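Local coordinates for anti-sigma-factor antagonist (STAS) domain protein (PDB 3ZXN), which probably acts as a scaffold component of the stressosome, a bacterial signalling complex that here is linked to control of secondary messenger signalling, at residues A[77-82]-A[112-117]. The protein carries 1 engineered substitution. Numbering follows the deposited sequence.
Sequences PFVLTG and DKLKNL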
loop_
_atom_site.group_PDB
_atom_site.type_symbol
_atom_site.label_atom_id
_atom_site.label_comp_id
_atom_site.label_asym_id
_atom_site.label_seq_id
_atom_site.Cartn_x
_atom_site.Cartn_y
_atom_site.Cartn_z
ATOM N N PRO A 77 -4.407 -6.869 -7.415
ATOM C CA PRO A 77 -2.947 -6.809 -7.292
ATOM C C PRO A 77 -2.488 -5.633 -6.425
ATOM O O PRO A 77 -2.995 -4.531 -6.576
ATOM C CB PRO A 77 -2.490 -6.601 -8.754
ATOM C CG PRO A 77 -3.536 -7.315 -9.558
ATOM C CD PRO A 77 -4.840 -7.070 -8.810
ATOM N N PHE A 78 -1.507 -5.865 -5.559
ATOM C CA PHE A 78 -1.096 -4.863 -4.588
ATOM C C PHE A 78 0.423 -4.836 -4.484
ATOM O O PHE A 78 1.034 -5.880 -4.321
ATOM C CB PHE A 78 -1.705 -5.215 -3.210
ATOM C CG PHE A 78 -1.179 -4.386 -2.070
ATOM C CD1 PHE A 78 -1.213 -3.004 -2.116
ATOM C CD2 PHE A 78 -0.688 -4.991 -0.923
ATOM C CE1 PHE A 78 -0.736 -2.238 -1.048
ATOM C CE2 PHE A 78 -0.227 -4.227 0.144
ATOM C CZ PHE A 78 -0.248 -2.853 0.078
ATOM N N VAL A 79 1.022 -3.649 -4.595
ATOM C CA VAL A 79 2.459 -3.505 -4.397
ATOM C C VAL A 79 2.753 -2.396 -3.381
ATOM O O VAL A 79 2.146 -1.327 -3.412
ATOM C CB VAL A 79 3.223 -3.288 -5.749
ATOM C CG1 VAL A 79 2.772 -2.019 -6.427
ATOM C CG2 VAL A 79 4.745 -3.295 -5.540
ATOM N N LEU A 80 3.668 -2.688 -2.456
ATOM C CA LEU A 80 4.081 -1.747 -1.424
ATOM C C LEU A 80 5.459 -1.231 -1.826
ATOM O O LEU A 80 6.317 -2.030 -2.195
ATOM C CB LEU A 80 4.181 -2.456 -0.066
ATOM C CG LEU A 80 4.512 -1.601 1.158
ATOM C CD1 LEU A 80 3.369 -0.627 1.465
ATOM C CD2 LEU A 80 4.823 -2.476 2.378
ATOM N N THR A 81 5.651 0.087 -1.782
ATOM C CA THR A 81 6.869 0.697 -2.315
ATOM C C THR A 81 7.520 1.682 -1.341
ATOM O O THR A 81 6.870 2.177 -0.413
ATOM C CB THR A 81 6.617 1.421 -3.696
ATOM O OG1 THR A 81 5.834 2.601 -3.506
ATOM C CG2 THR A 81 5.901 0.509 -4.693
ATOM N N GLY A 82 8.810 1.959 -1.567
ATOM C CA GLY A 82 9.557 2.934 -0.778
ATOM C C GLY A 82 9.920 2.438 0.617
ATOM O O GLY A 82 9.723 3.147 1.596
ATOM N N ASP A 112 4.944 -0.220 -12.826
ATOM C CA ASP A 112 5.453 -1.123 -13.863
ATOM C C ASP A 112 5.304 -2.598 -13.455
ATOM O O ASP A 112 4.954 -3.454 -14.271
ATOM C CB ASP A 112 6.910 -0.795 -14.226
ATOM C CG ASP A 112 7.035 0.525 -14.999
ATOM O OD1 ASP A 112 6.052 0.944 -15.641
ATOM O OD2 ASP A 112 8.103 1.155 -14.948
ATOM N N LYS A 113 5.555 -2.893 -12.187
ATOM C CA LYS A 113 5.465 -4.274 -11.726
ATOM C C LYS A 113 4.051 -4.817 -11.918
ATOM O O LYS A 113 3.859 -5.931 -12.392
ATOM C CB LYS A 113 5.892 -4.378 -10.257
ATOM C CG LYS A 113 5.927 -5.803 -9.703
ATOM C CD LYS A 113 6.440 -5.806 -8.261
ATOM C CE LYS A 113 6.689 -7.218 -7.727
ATOM N NZ LYS A 113 7.860 -7.883 -8.376
ATOM N N LEU A 114 3.060 -4.015 -11.558
ATOM C CA LEU A 114 1.676 -4.442 -11.671
ATOM C C LEU A 114 1.286 -4.666 -13.128
ATOM O O LEU A 114 0.612 -5.636 -13.449
ATOM C CB LEU A 114 0.747 -3.434 -10.993
ATOM C CG LEU A 114 0.830 -3.534 -9.467
ATOM C CD1 LEU A 114 -0.393 -2.935 -8.764
ATOM C CD2 LEU A 114 0.979 -4.994 -9.079
ATOM N N LYS A 115 1.731 -3.782 -14.014
ATOM C CA LYS A 115 1.388 -3.924 -15.421
ATOM C C LYS A 115 2.092 -5.125 -16.038
ATOM O O LYS A 115 1.537 -5.797 -16.906
ATOM C CB LYS A 115 1.747 -2.665 -16.196
ATOM C CG LYS A 115 0.964 -1.432 -15.803
ATOM C CD LYS A 115 1.645 -0.206 -16.388
ATOM C CE LYS A 115 1.083 1.085 -15.838
ATOM N NZ LYS A 115 1.627 2.261 -16.610
ATOM N N ASN A 116 3.316 -5.386 -15.592
ATOM C CA ASN A 116 4.080 -6.521 -16.099
ATOM C C ASN A 116 3.453 -7.861 -15.717
ATOM O O ASN A 116 3.311 -8.751 -16.557
ATOM C CB ASN A 116 5.539 -6.459 -15.630
ATOM C CG ASN A 116 6.460 -5.847 -16.668
ATOM O OD1 ASN A 116 6.833 -6.503 -17.645
ATOM N ND2 ASN A 116 6.836 -4.586 -16.464
ATOM N N LEU A 117 3.083 -7.996 -14.448
ATOM C CA LEU A 117 2.403 -9.194 -13.970
ATOM C C LEU A 117 1.109 -9.430 -14.743
ATOM O O LEU A 117 0.794 -10.561 -15.112
ATOM C CB LEU A 117 2.112 -9.093 -12.467
ATOM C CG LEU A 117 3.322 -9.054 -11.523
ATOM C CD1 LEU A 117 2.895 -8.962 -10.051
ATOM C CD2 LEU A 117 4.219 -10.267 -11.749
#
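Leu114 reaches from the C-terminal helix 107-118 onto Pro77, just before strand 78-81, and Val79 within it, packing the last helix of the chain against the beta-sheet of this STAS fold. The axes of strand 78-81 and helix segment 112-117 run roughly antiparallel, at 154°, and approach to 8.9 Å. Strand 78-81 lies between strands 45-49 and 102-104, and Val79 also touches Val47 and Ala104 on these neighbours.

The contact is apolar, with no hydrogen bond between the two segments. Leu114 divides its branches: CD2 meets CB of the Pro77 ring at 3.8 Å, whereas CD1 lies 3.8 Å from Pro77 O. Its CG is anti to the carbonyl carbon (chi1 -74°), and from there the fork opens onto the strand. Val79 is modelled in two conformers, so the places of its methyls are provisional. In the conformer described here, Val79 CG1 lies 3.9 Å from Leu114 CG and also touches Leu114 CD1, and the two side chains cross at a slant. Val79 CG2 instead meets the aliphatic part of Lys113, 4.1 Å from Lys113 CD; that chain stays extended as far as CE and bends only at its last torsion, turning NZ aside. Val79 and Leu114 are buried, while Pro77 borders the contact on its exposed side.

Within the helix, Asp112 O accepts the usual backbone bond from Asn116 N and a second one from the Asn116 side chain, whose ND2 sits 3.1 Å from Asp112 O, well above the carbonyl plane.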